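Local coordinates for protein beta-phosphoglucomutase (Bacteroides vulgatus, PDB 3DV9) that probably interconverts beta-glucose 1-phosphate and glucose 6-phosphate as a magnesium-dependent mutase of the haloacid dehalogenase superfamily, at residues 139-142 and 143-147; 155-158 and 159-162; 235-238 and 239-243. One frame throughout, in Å; residues are numbered along the deposited sequence.

Contact 1 (139-142 and 143-147)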
ATOM      1  N   LEU A 139      -7.944  -8.030 -11.017  1.00 24.87           N
ATOM      2  CA  LEU A 139      -7.919  -7.080 -12.144  1.00 25.01           C
ATOM      3  C   LEU A 139      -9.308  -6.905 -12.780  1.00 24.41           C
ATOM      4  O   LEU A 139      -9.609  -5.837 -13.294  1.00 24.28           O
ATOM      5  CB  LEU A 139      -6.858  -7.452 -13.196  1.00 25.22           C
ATOM      6  CG  LEU A 139      -6.794  -6.584 -14.472  1.00 25.84           C
ATOM      7  CD1 LEU A 139      -6.615  -5.076 -14.166  1.00 27.46           C
ATOM      8  CD2 LEU A 139      -5.734  -7.097 -15.447  1.00 25.62           C
ATOM      9  N   ASP A 140     -10.134  -7.957 -12.758  1.00 24.18           N
ATOM     10  CA  ASP A 140     -11.578  -7.831 -13.055  1.00 23.12           C
ATOM     11  C   ASP A 140     -12.275  -6.870 -12.066  1.00 22.39           C
ATOM     12  O   ASP A 140     -13.047  -5.971 -12.486  1.00 21.40           O
ATOM     13  CB  ASP A 140     -12.257  -9.207 -13.035  1.00 23.37           C
ATOM     14  CG  ASP A 140     -11.840 -10.091 -14.199  1.00 24.63           C
ATOM     15  OD1 ASP A 140     -12.116 -11.309 -14.147  1.00 25.58           O
ATOM     16  OD2 ASP A 140     -11.244  -9.579 -15.169  1.00 26.46           O
ATOM     17  N   ARG A 141     -11.988  -7.045 -10.766  1.00 20.98           N
ATOM     18  CA  ARG A 141     -12.510  -6.128  -9.741  0.60 20.25           C
ATOM     19  C   ARG A 141     -11.929  -4.712  -9.892  1.00 19.87           C
ATOM     20  O   ARG A 141     -12.654  -3.713  -9.773  1.00 18.42           O
ATOM     21  CB  ARG A 141     -12.242  -6.643  -8.329  0.60 19.61           C
ATOM     22  CG  ARG A 141     -12.997  -5.858  -7.255  0.60 20.75           C
ATOM     23  CD  ARG A 141     -14.317  -6.611  -6.774  0.60 21.48           C
ATOM     24  NE  ARG A 141     -15.371  -5.691  -6.274  0.60 21.26           N
ATOM     25  CZ  ARG A 141     -15.154  -4.881  -5.175  0.60 21.87           C
ATOM     26  NH1 ARG A 141     -16.186  -4.087  -4.826  0.60 20.96           N
ATOM     27  NH2 ARG A 141     -13.913  -4.851  -4.420  0.60 22.49           N
ATOM     28  N   LEU A 142     -10.636  -4.631 -10.162  1.00 19.23           N
ATOM     29  CA  LEU A 142     -10.023  -3.346 -10.445  1.00 20.46           C
ATOM     30  C   LEU A 142     -10.607  -2.711 -11.692  1.00 21.56           C
ATOM     31  O   LEU A 142     -10.864  -1.503 -11.701  1.00 21.91           O
ATOM     32  CB  LEU A 142      -8.509  -3.502 -10.586  1.00 20.16           C
ATOM     33  CG  LEU A 142      -7.738  -3.633  -9.280  1.00 19.59           C
ATOM     34  CD1 LEU A 142      -6.358  -4.174  -9.572  1.00 19.40           C
ATOM     35  CD2 LEU A 142      -7.646  -2.247  -8.604  1.00 20.44           C
ATOM     36  N   ASN A 143     -10.805  -3.511 -12.747  1.00 21.65           N
ATOM     37  CA  ASN A 143     -11.371  -3.015 -14.013  1.00 21.65           C
ATOM     38  C   ASN A 143     -12.767  -2.448 -13.832  1.00 21.95           C
ATOM     39  O   ASN A 143     -13.110  -1.433 -14.436  1.00 21.76           O
ATOM     40  CB  ASN A 143     -11.412  -4.105 -15.094  1.00 22.65           C
ATOM     41  CG  ASN A 143     -11.946  -3.581 -16.441  1.00 24.91           C
ATOM     42  OD1 ASN A 143     -11.421  -2.605 -17.001  1.00 29.34           O
ATOM     43  ND2 ASN A 143     -12.987  -4.226 -16.957  1.00 27.02           N
ATOM     44  N   HIS A 144     -13.593  -3.122 -13.034  1.00 20.61           N
ATOM     45  CA  HIS A 144     -14.981  -2.739 -12.800  0.60 21.26           C
ATOM     46  C   HIS A 144     -15.098  -1.404 -12.025  1.00 20.64           C
ATOM     47  O   HIS A 144     -16.111  -0.684 -12.121  1.00 20.73           O
ATOM     48  CB  HIS A 144     -15.593  -3.878 -11.975  0.60 22.04           C
ATOM     49  CG  HIS A 144     -16.996  -3.642 -11.523  0.60 23.25           C
ATOM     50  ND1 HIS A 144     -18.045  -3.470 -12.400  0.60 24.82           N
ATOM     51  CD2 HIS A 144     -17.530  -3.590 -10.282  0.60 23.25           C
ATOM     52  CE1 HIS A 144     -19.167  -3.308 -11.719  0.60 26.45           C
ATOM     53  NE2 HIS A 144     -18.883  -3.376 -10.429  0.60 25.34           N
ATOM     54  N   ASN A 145     -14.086  -1.125 -11.199  1.00 19.54           N
ATOM     55  CA  ASN A 145     -14.121   0.029 -10.294  1.00 18.51           C
ATOM     56  C   ASN A 145     -13.291   1.193 -10.798  1.00 18.00           C
ATOM     57  O   ASN A 145     -13.571   2.326 -10.500  1.00 18.70           O
ATOM     58  CB  ASN A 145     -13.712  -0.361  -8.881  1.00 19.12           C
ATOM     59  CG  ASN A 145     -14.766  -1.139  -8.204  1.00 20.68           C
ATOM     60  OD1 ASN A 145     -15.629  -0.568  -7.536  1.00 17.46           O
ATOM     61  ND2 ASN A 145     -14.746  -2.456  -8.393  1.00 22.95           N
ATOM     62  N   PHE A 146     -12.253   0.884 -11.571  1.00 18.51           N
ATOM     63  CA  PHE A 146     -11.336   1.908 -12.111  1.00 18.95           C
ATOM     64  C   PHE A 146     -11.148   1.633 -13.618  1.00 19.56           C
ATOM     65  O   PHE A 146     -10.059   1.170 -14.040  1.00 18.47           O
ATOM     66  CB  PHE A 146      -9.992   1.859 -11.315  1.00 18.90           C
ATOM     67  CG  PHE A 146     -10.188   1.959  -9.816  1.00 16.77           C
ATOM     68  CD1 PHE A 146     -10.558   3.167  -9.230  1.00 18.60           C
ATOM     69  CD2 PHE A 146     -10.048   0.825  -8.996  1.00 15.59           C
ATOM     70  CE1 PHE A 146     -10.764   3.260  -7.812  1.00 19.24           C
ATOM     71  CE2 PHE A 146     -10.256   0.886  -7.609  1.00 16.02           C
ATOM     72  CZ  PHE A 146     -10.626   2.104  -7.001  1.00 17.77           C
ATOM     73  N   PRO A 147     -12.194   1.874 -14.414  1.00 20.05           N
ATOM     74  CA  PRO A 147     -12.201   1.335 -15.783  1.00 19.63           C
ATOM     75  C   PRO A 147     -11.062   1.903 -16.659  1.00 20.56           C
ATOM     76  O   PRO A 147     -10.884   3.134 -16.769  1.00 21.49           O
ATOM     77  CB  PRO A 147     -13.603   1.719 -16.333  1.00 21.19           C
ATOM     78  CG  PRO A 147     -14.425   2.054 -15.154  1.00 19.91           C
ATOM     79  CD  PRO A 147     -13.442   2.617 -14.126  1.00 19.80           C
TER
HETATM   80  O   HOH W   1     -14.074  -6.620 -15.038  1.00 48.03           O

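Contact 2 (155-158 and 159-162)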
HETATM    1  N   MSE A 155       1.201  -4.300 -12.635  1.00 15.73           N
HETATM    2  CA  MSE A 155       0.667  -4.585 -11.314  0.60 16.33           C
HETATM    3  C   MSE A 155       1.597  -5.515 -10.570  1.00 15.84           C
HETATM    4  O   MSE A 155       2.279  -6.344 -11.165  1.00 16.51           O
HETATM    5  CB  MSE A 155      -0.700  -5.237 -11.413  0.60 15.93           C
HETATM    6  CG  MSE A 155      -1.840  -4.264 -11.575  0.60 16.64           C
HETATM    7 SE   MSE A 155      -3.418  -5.275 -11.998  0.60 18.61          SE
HETATM    8  CE  MSE A 155      -3.314  -6.638 -10.596  0.60 18.91           C
ATOM      9  N   VAL A 156       1.621  -5.372  -9.253  1.00 15.04           N
ATOM     10  CA  VAL A 156       2.461  -6.215  -8.421  1.00 15.65           C
ATOM     11  C   VAL A 156       1.559  -6.727  -7.304  1.00 14.84           C
ATOM     12  O   VAL A 156       0.939  -5.940  -6.580  1.00 15.70           O
ATOM     13  CB  VAL A 156       3.701  -5.453  -7.859  1.00 15.16           C
ATOM     14  CG1 VAL A 156       4.490  -6.322  -6.882  1.00 15.69           C
ATOM     15  CG2 VAL A 156       4.636  -4.961  -8.990  1.00 13.38           C
ATOM     16  N   THR A 157       1.470  -8.051  -7.209  1.00 15.42           N
ATOM     17  CA  THR A 157       0.632  -8.688  -6.205  1.00 14.70           C
ATOM     18  C   THR A 157       1.438  -9.717  -5.413  1.00 16.21           C
ATOM     19  O   THR A 157       2.601 -10.017  -5.750  1.00 15.58           O
ATOM     20  CB  THR A 157      -0.600  -9.381  -6.853  1.00 15.01           C
ATOM     21  OG1 THR A 157      -0.179 -10.577  -7.526  1.00 13.93           O
ATOM     22  CG2 THR A 157      -1.323  -8.460  -7.842  1.00 13.79           C
ATOM     23  N   ALA A 158       0.789 -10.294  -4.400  1.00 15.99           N
ATOM     24  CA  ALA A 158       1.422 -11.282  -3.546  1.00 16.83           C
ATOM     25  C   ALA A 158       2.142 -12.361  -4.357  1.00 17.06           C
ATOM     26  O   ALA A 158       3.196 -12.832  -3.936  1.00 17.84           O
ATOM     27  CB  ALA A 158       0.404 -11.887  -2.578  1.00 16.44           C
ATOM     28  N   PHE A 159       1.615 -12.727  -5.525  1.00 17.71           N
ATOM     29  CA  PHE A 159       2.244 -13.801  -6.308  1.00 17.87           C
ATOM     30  C   PHE A 159       3.325 -13.338  -7.298  1.00 18.02           C
ATOM     31  O   PHE A 159       3.945 -14.163  -7.976  1.00 17.97           O
ATOM     32  CB  PHE A 159       1.207 -14.771  -6.936  1.00 18.56           C
ATOM     33  CG  PHE A 159       0.654 -14.354  -8.291  1.00 18.96           C
ATOM     34  CD1 PHE A 159      -0.707 -14.520  -8.565  1.00 20.22           C
ATOM     35  CD2 PHE A 159       1.482 -13.858  -9.307  1.00 19.15           C
ATOM     36  CE1 PHE A 159      -1.239 -14.170  -9.812  1.00 20.25           C
ATOM     37  CE2 PHE A 159       0.964 -13.497 -10.552  1.00 19.05           C
ATOM     38  CZ  PHE A 159      -0.401 -13.653 -10.807  1.00 20.06           C
ATOM     39  N   ASP A 160       3.556 -12.029  -7.367  1.00 17.71           N
ATOM     40  CA  ASP A 160       4.594 -11.475  -8.227  1.00 17.36           C
ATOM     41  C   ASP A 160       5.954 -11.527  -7.531  1.00 17.17           C
ATOM     42  O   ASP A 160       6.993 -11.495  -8.195  1.00 16.84           O
ATOM     43  CB  ASP A 160       4.292 -10.012  -8.559  1.00 17.57           C
ATOM     44  CG  ASP A 160       3.211  -9.845  -9.608  1.00 17.81           C
ATOM     45  OD1 ASP A 160       2.032 -10.171  -9.340  1.00 19.40           O
ATOM     46  OD2 ASP A 160       3.548  -9.348 -10.696  1.00 16.93           O
ATOM     47  N   VAL A 161       5.941 -11.585  -6.196  1.00 16.55           N
ATOM     48  CA  VAL A 161       7.158 -11.387  -5.391  1.00 17.14           C
ATOM     49  C   VAL A 161       7.295 -12.350  -4.200  1.00 18.19           C
ATOM     50  O   VAL A 161       6.302 -12.822  -3.648  1.00 18.28           O
ATOM     51  CB  VAL A 161       7.317  -9.904  -4.875  1.00 16.92           C
ATOM     52  CG1 VAL A 161       7.433  -8.912  -6.060  1.00 15.09           C
ATOM     53  CG2 VAL A 161       6.203  -9.522  -3.896  1.00 16.75           C
ATOM     54  N   LYS A 162       8.539 -12.629  -3.815  1.00 19.30           N
ATOM     55  CA  LYS A 162       8.825 -13.559  -2.714  1.00 19.92           C
ATOM     56  C   LYS A 162       8.584 -12.878  -1.366  1.00 20.54           C
ATOM     57  O   LYS A 162       7.869 -13.418  -0.512  1.00 21.00           O
ATOM     58  CB  LYS A 162      10.256 -14.101  -2.815  1.00 20.03           C
ATOM     59  CG  LYS A 162      10.691 -14.384  -4.242  1.00 20.00           C
ATOM     60  CD  LYS A 162      11.669 -15.531  -4.350  1.00 20.16           C
ATOM     61  CE  LYS A 162      11.741 -16.029  -5.787  1.00 19.85           C
ATOM     62  NZ  LYS A 162      12.657 -17.189  -5.923  1.00 19.85           N
TER

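Contact 3 (235-238 and 239-243)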
ATOM      1  N   LYS A 235      -7.655  16.237  -3.694  1.00 19.15           N
ATOM      2  CA  LYS A 235      -7.805  17.694  -3.782  1.00 20.78           C
ATOM      3  C   LYS A 235      -6.458  18.397  -4.017  1.00 20.14           C
ATOM      4  O   LYS A 235      -6.376  19.456  -4.671  1.00 21.00           O
ATOM      5  CB  LYS A 235      -8.402  18.215  -2.488  1.00 21.20           C
ATOM      6  CG  LYS A 235      -8.631  19.697  -2.448  1.00 26.70           C
ATOM      7  CD  LYS A 235      -9.450  20.078  -1.219  1.00 32.21           C
ATOM      8  CE  LYS A 235      -8.788  19.644   0.086  1.00 36.60           C
ATOM      9  NZ  LYS A 235      -9.674  19.872   1.282  1.00 41.57           N
ATOM     10  N   ASN A 236      -5.426  17.806  -3.449  1.00 19.81           N
ATOM     11  CA  ASN A 236      -4.080  18.339  -3.511  1.00 20.29           C
ATOM     12  C   ASN A 236      -3.251  17.884  -4.713  1.00 20.55           C
ATOM     13  O   ASN A 236      -2.115  18.335  -4.895  1.00 20.33           O
ATOM     14  CB  ASN A 236      -3.370  17.985  -2.217  1.00 20.66           C
ATOM     15  CG  ASN A 236      -3.755  18.911  -1.098  1.00 22.30           C
ATOM     16  OD1 ASN A 236      -3.229  20.019  -0.990  1.00 21.74           O
ATOM     17  ND2 ASN A 236      -4.700  18.479  -0.268  1.00 21.08           N
ATOM     18  N   TRP A 237      -3.827  17.026  -5.548  1.00 20.04           N
ATOM     19  CA  TRP A 237      -3.047  16.431  -6.649  1.00 20.29           C
ATOM     20  C   TRP A 237      -2.434  17.514  -7.592  1.00 20.70           C
ATOM     21  O   TRP A 237      -1.235  17.501  -7.924  1.00 20.41           O
ATOM     22  CB  TRP A 237      -3.902  15.423  -7.458  1.00 21.75           C
ATOM     23  CG  TRP A 237      -3.049  14.962  -8.572  1.00 20.77           C
ATOM     24  CD1 TRP A 237      -3.151  15.300  -9.869  1.00 24.06           C
ATOM     25  CD2 TRP A 237      -1.859  14.154  -8.440  1.00 21.64           C
ATOM     26  NE1 TRP A 237      -2.112  14.721 -10.588  1.00 22.75           N
ATOM     27  CE2 TRP A 237      -1.305  14.019  -9.728  1.00 23.27           C
ATOM     28  CE3 TRP A 237      -1.217  13.538  -7.349  1.00 22.18           C
ATOM     29  CZ2 TRP A 237      -0.120  13.280  -9.968  1.00 22.14           C
ATOM     30  CZ3 TRP A 237      -0.044  12.800  -7.582  1.00 23.27           C
ATOM     31  CH2 TRP A 237       0.488  12.680  -8.882  1.00 23.28           C
ATOM     32  N   GLU A 238      -3.264  18.423  -8.061  1.00 20.74           N
ATOM     33  CA  GLU A 238      -2.808  19.481  -9.000  1.00 23.41           C
ATOM     34  C   GLU A 238      -1.611  20.267  -8.454  1.00 23.69           C
ATOM     35  O   GLU A 238      -0.596  20.426  -9.152  1.00 23.06           O
ATOM     36  CB  GLU A 238      -3.969  20.400  -9.378  1.00 25.11           C
ATOM     37  CG  GLU A 238      -5.136  19.609 -10.033  1.00 29.61           C
ATOM     38  CD  GLU A 238      -6.312  19.268  -9.080  1.00 36.33           C
ATOM     39  OE1 GLU A 238      -6.169  18.443  -8.106  1.00 29.57           O
ATOM     40  OE2 GLU A 238      -7.414  19.865  -9.347  1.00 40.47           O
ATOM     41  N   THR A 239      -1.722  20.688  -7.194  1.00 22.24           N
ATOM     42  CA  THR A 239      -0.652  21.461  -6.509  1.00 23.08           C
ATOM     43  C   THR A 239       0.581  20.599  -6.329  1.00 22.00           C
ATOM     44  O   THR A 239       1.720  21.067  -6.466  1.00 21.54           O
ATOM     45  CB  THR A 239      -1.163  21.969  -5.151  1.00 22.37           C
ATOM     46  OG1 THR A 239      -2.287  22.815  -5.396  1.00 27.72           O
ATOM     47  CG2 THR A 239      -0.059  22.776  -4.359  1.00 25.48           C
ATOM     48  N   LEU A 240       0.366  19.325  -6.025  1.00 20.58           N
ATOM     49  CA  LEU A 240       1.502  18.450  -5.790  1.00 20.31           C
ATOM     50  C   LEU A 240       2.225  18.187  -7.107  1.00 19.53           C
ATOM     51  O   LEU A 240       3.468  18.304  -7.172  1.00 20.46           O
ATOM     52  CB  LEU A 240       1.003  17.138  -5.149  1.00 20.25           C
ATOM     53  CG  LEU A 240       2.095  16.091  -4.964  1.00 22.41           C
ATOM     54  CD1 LEU A 240       3.203  16.574  -4.031  1.00 21.91           C
ATOM     55  CD2 LEU A 240       1.472  14.788  -4.465  1.00 23.27           C
ATOM     56  N   GLN A 241       1.479  17.806  -8.154  1.00 18.82           N
ATOM     57  CA  GLN A 241       2.117  17.565  -9.463  1.00 18.80           C
ATOM     58  C   GLN A 241       2.902  18.806  -9.942  1.00 18.28           C
ATOM     59  O   GLN A 241       4.031  18.685 -10.456  1.00 17.18           O
ATOM     60  CB  GLN A 241       1.093  17.122 -10.514  1.00 18.96           C
ATOM     61  CG  GLN A 241       1.749  16.555 -11.777  1.00 20.45           C
ATOM     62  CD  GLN A 241       0.749  16.333 -12.902  1.00 20.39           C
ATOM     63  OE1 GLN A 241      -0.443  16.619 -12.746  1.00 21.71           O
ATOM     64  NE2 GLN A 241       1.226  15.847 -14.058  1.00 19.05           N
ATOM     65  N   SER A 242       2.316  19.988  -9.745  1.00 17.16           N
ATOM     66  CA  SER A 242       2.995  21.253 -10.059  0.60 17.39           C
ATOM     67  C   SER A 242       4.310  21.432  -9.276  1.00 17.42           C
ATOM     68  O   SER A 242       5.333  21.828  -9.859  1.00 17.04           O
ATOM     69  CB  SER A 242       2.060  22.447  -9.828  0.60 17.12           C
ATOM     70  OG  SER A 242       2.698  23.667 -10.188  0.60 17.68           O
ATOM     71  N   ALA A 243       4.277  21.133  -7.967  1.00 16.92           N
ATOM     72  CA  ALA A 243       5.450  21.237  -7.073  1.00 17.58           C
ATOM     73  C   ALA A 243       6.572  20.318  -7.523  1.00 16.90           C
ATOM     74  O   ALA A 243       7.744  20.624  -7.374  1.00 16.06           O
ATOM     75  CB  ALA A 243       5.060  20.882  -5.619  1.00 17.14           C
TER
HETATM   76  O   HOH W   2      -4.371  20.971  -5.851  1.00 22.00           O

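Contact 1 (139-142 and 143-147)
Two backbone N-H groups converge on the carbonyl oxygen of Leu142 where helix 139-145 runs out. Phe146 N lies 2.8 Å from Leu142 O and meets it nearly along the carbonyl direction, whereas Asn145 N comes from well above the carbonyl plane, 3.3 Å from Leu142 O. Phe146 is the first residue to leave helical geometry. The preceding carbonyl is also held by two groups, one of them a side chain. Asn145 ND2 reaches Arg141 O at 2.8 Å with an almost straight N-H...O angle of 174°, while the bond from Asn145 N to the same oxygen is weak. The torsion chi1 of -73° sets the Asn145 amide beside its own backbone N, and in this way both donors face one carbonyl. The amide carbonyl of Asn145 accepts from Arg109, and Arg141, in the conformer described, carries its NH1 to the carbonyl of Ala107. Next to this polar cluster, Leu142 CD2 rests 3.9 Å from Phe146 CD2. The Phe146 ring then continues edge-to-face onto Phe35 and into the flank of helix 113-122. One turn back, a water bridges Asp140 O and Asn143 ND2. Pulled on by the Arg109 guanidinium through its oxygen, the Asn145 amide is probably polarised into a stronger donor. Arg141 O is held mainly by this straight side-chain bond, the backbone bond being weak.

Contact 2 (155-158 and 159-162)
This is a local turn contact, a type I beta turn of residues 157-160 that closes an edge strand, 155-156, of the parallel sheet in the haloacid dehalogenase fold and starts the loop leading to helix 169-178. Its defining bond runs from Asp160 N to Thr157 O at 2.8 Å, the donor standing above the carbonyl plane. Side chains tie the same two residues together again. Thr157 OG1 donates to Asp160 OD1 at 2.9 Å, meeting that oxygen nearly along its C-O axis, and Thr157 N adds a weak bond to Asp160 OD1 at 3.1 Å. One carboxylate oxygen thus collects both the hydroxyl and the backbone N-H of a single threonine. The other oxygen, Asp160 OD2, lies 3.3 Å from Met155 O, two acceptors that would not by themselves attract. Lys177 of helix 169-178 resolves this by forming a salt bridge with Asp160 OD2 and a hydrogen bond with Met155 O, which pins the turn to the helix that follows it. Replacing Asp160 by an alanine would probably cost the Thr157 hydroxyl and N-H their shared acceptor and Lys177 its charge partner. On the side facing helix 169-178, Val156 CG1 meets Val161 CG1 at 4.0 Å, the two side chains crossing at about a right angle, and both valines also touch Met173. The Thr157 hydroxyl has a further role: with chi1 at 74° it sits between the backbone N and the carbonyl carbon, where it accepts a weak bond from Phe159 N in the manner of an ST turn. The same oxygen, Thr157 OG1, stands 3.9 Å above the plane of the Phe159 ring, over its centre.

Contact 3 (235-238 and 239-243)
Trp237 and Gln241, one helical turn apart, meet twice, by backbone and by side chain. The backbone bond, Gln241 N to Trp237 O, is short at 2.7 Å and practically straight, with an N-H...O angle of 178°. With CG anti to the backbone N (chi1 177°), the indole comes back alongside the following turn, and Gln241 CB settles over one face near the rim of the ring. The glutamine chain, extended beyond CG, then brings Gln241 OE1 to 3.3 Å from Trp237 NE1, a weak and bent hydrogen bond, with ring and amide planes 36° apart. The far end of that amide, NE2, donates to Glu123, which helps fix its rotation. Toward the six-membered part of the indole, Trp237 CZ3 lies 4.0 Å from Leu240 CD2. These residues belong to helix 230-244, which packs on the flank of the haloacid dehalogenase core beside the edge strand 225-227: Trp237 presses onto Val116 and Ile120 of helix 113-122, Leu240 onto Leu225 of the strand. Glu238 stands on an exposed part of the helix. Ser242 N donates to Glu238 O at 3.0 Å, and the Glu238 carboxylate, brought round by a bend at chi2, forms a salt bridge with Lys119, also of helix 113-122. Thr239 shows a variation on regular helical bonding. Its N is 5.4 Å from Lys235 O, too far for a direct bond, and a water fills the interval, accepting from Thr239 N at 3.0 Å and donating to Lys235 O at 2.8 Å. One residue further on, direct bonding resumes, Leu240 N lying almost in line with the C=O of Asn236.

The three contacts follow one another along the chain. Contact 2 starts on edge strand 155-156 of the parallel sheet, contact 1 lies on helix 139-145 in the crossover leading to it from strand 126-130, and contact 3, on helix 230-244, follows strand 225-227 at the other edge. The centres of contacts 1 and 2 are 18 Å apart, yet they touch: in the conformer described, Met155 SE lies 3.9 Å from Leu139 CD1 and 4.0 Å from Leu142 CD1. The centre of contact 3 is 25 Å from contact 1 and 30 Å from contact 2. Helix 113-122 receives side chains from both contact 1 and contact 3, giving these separate elements a shared neighbour.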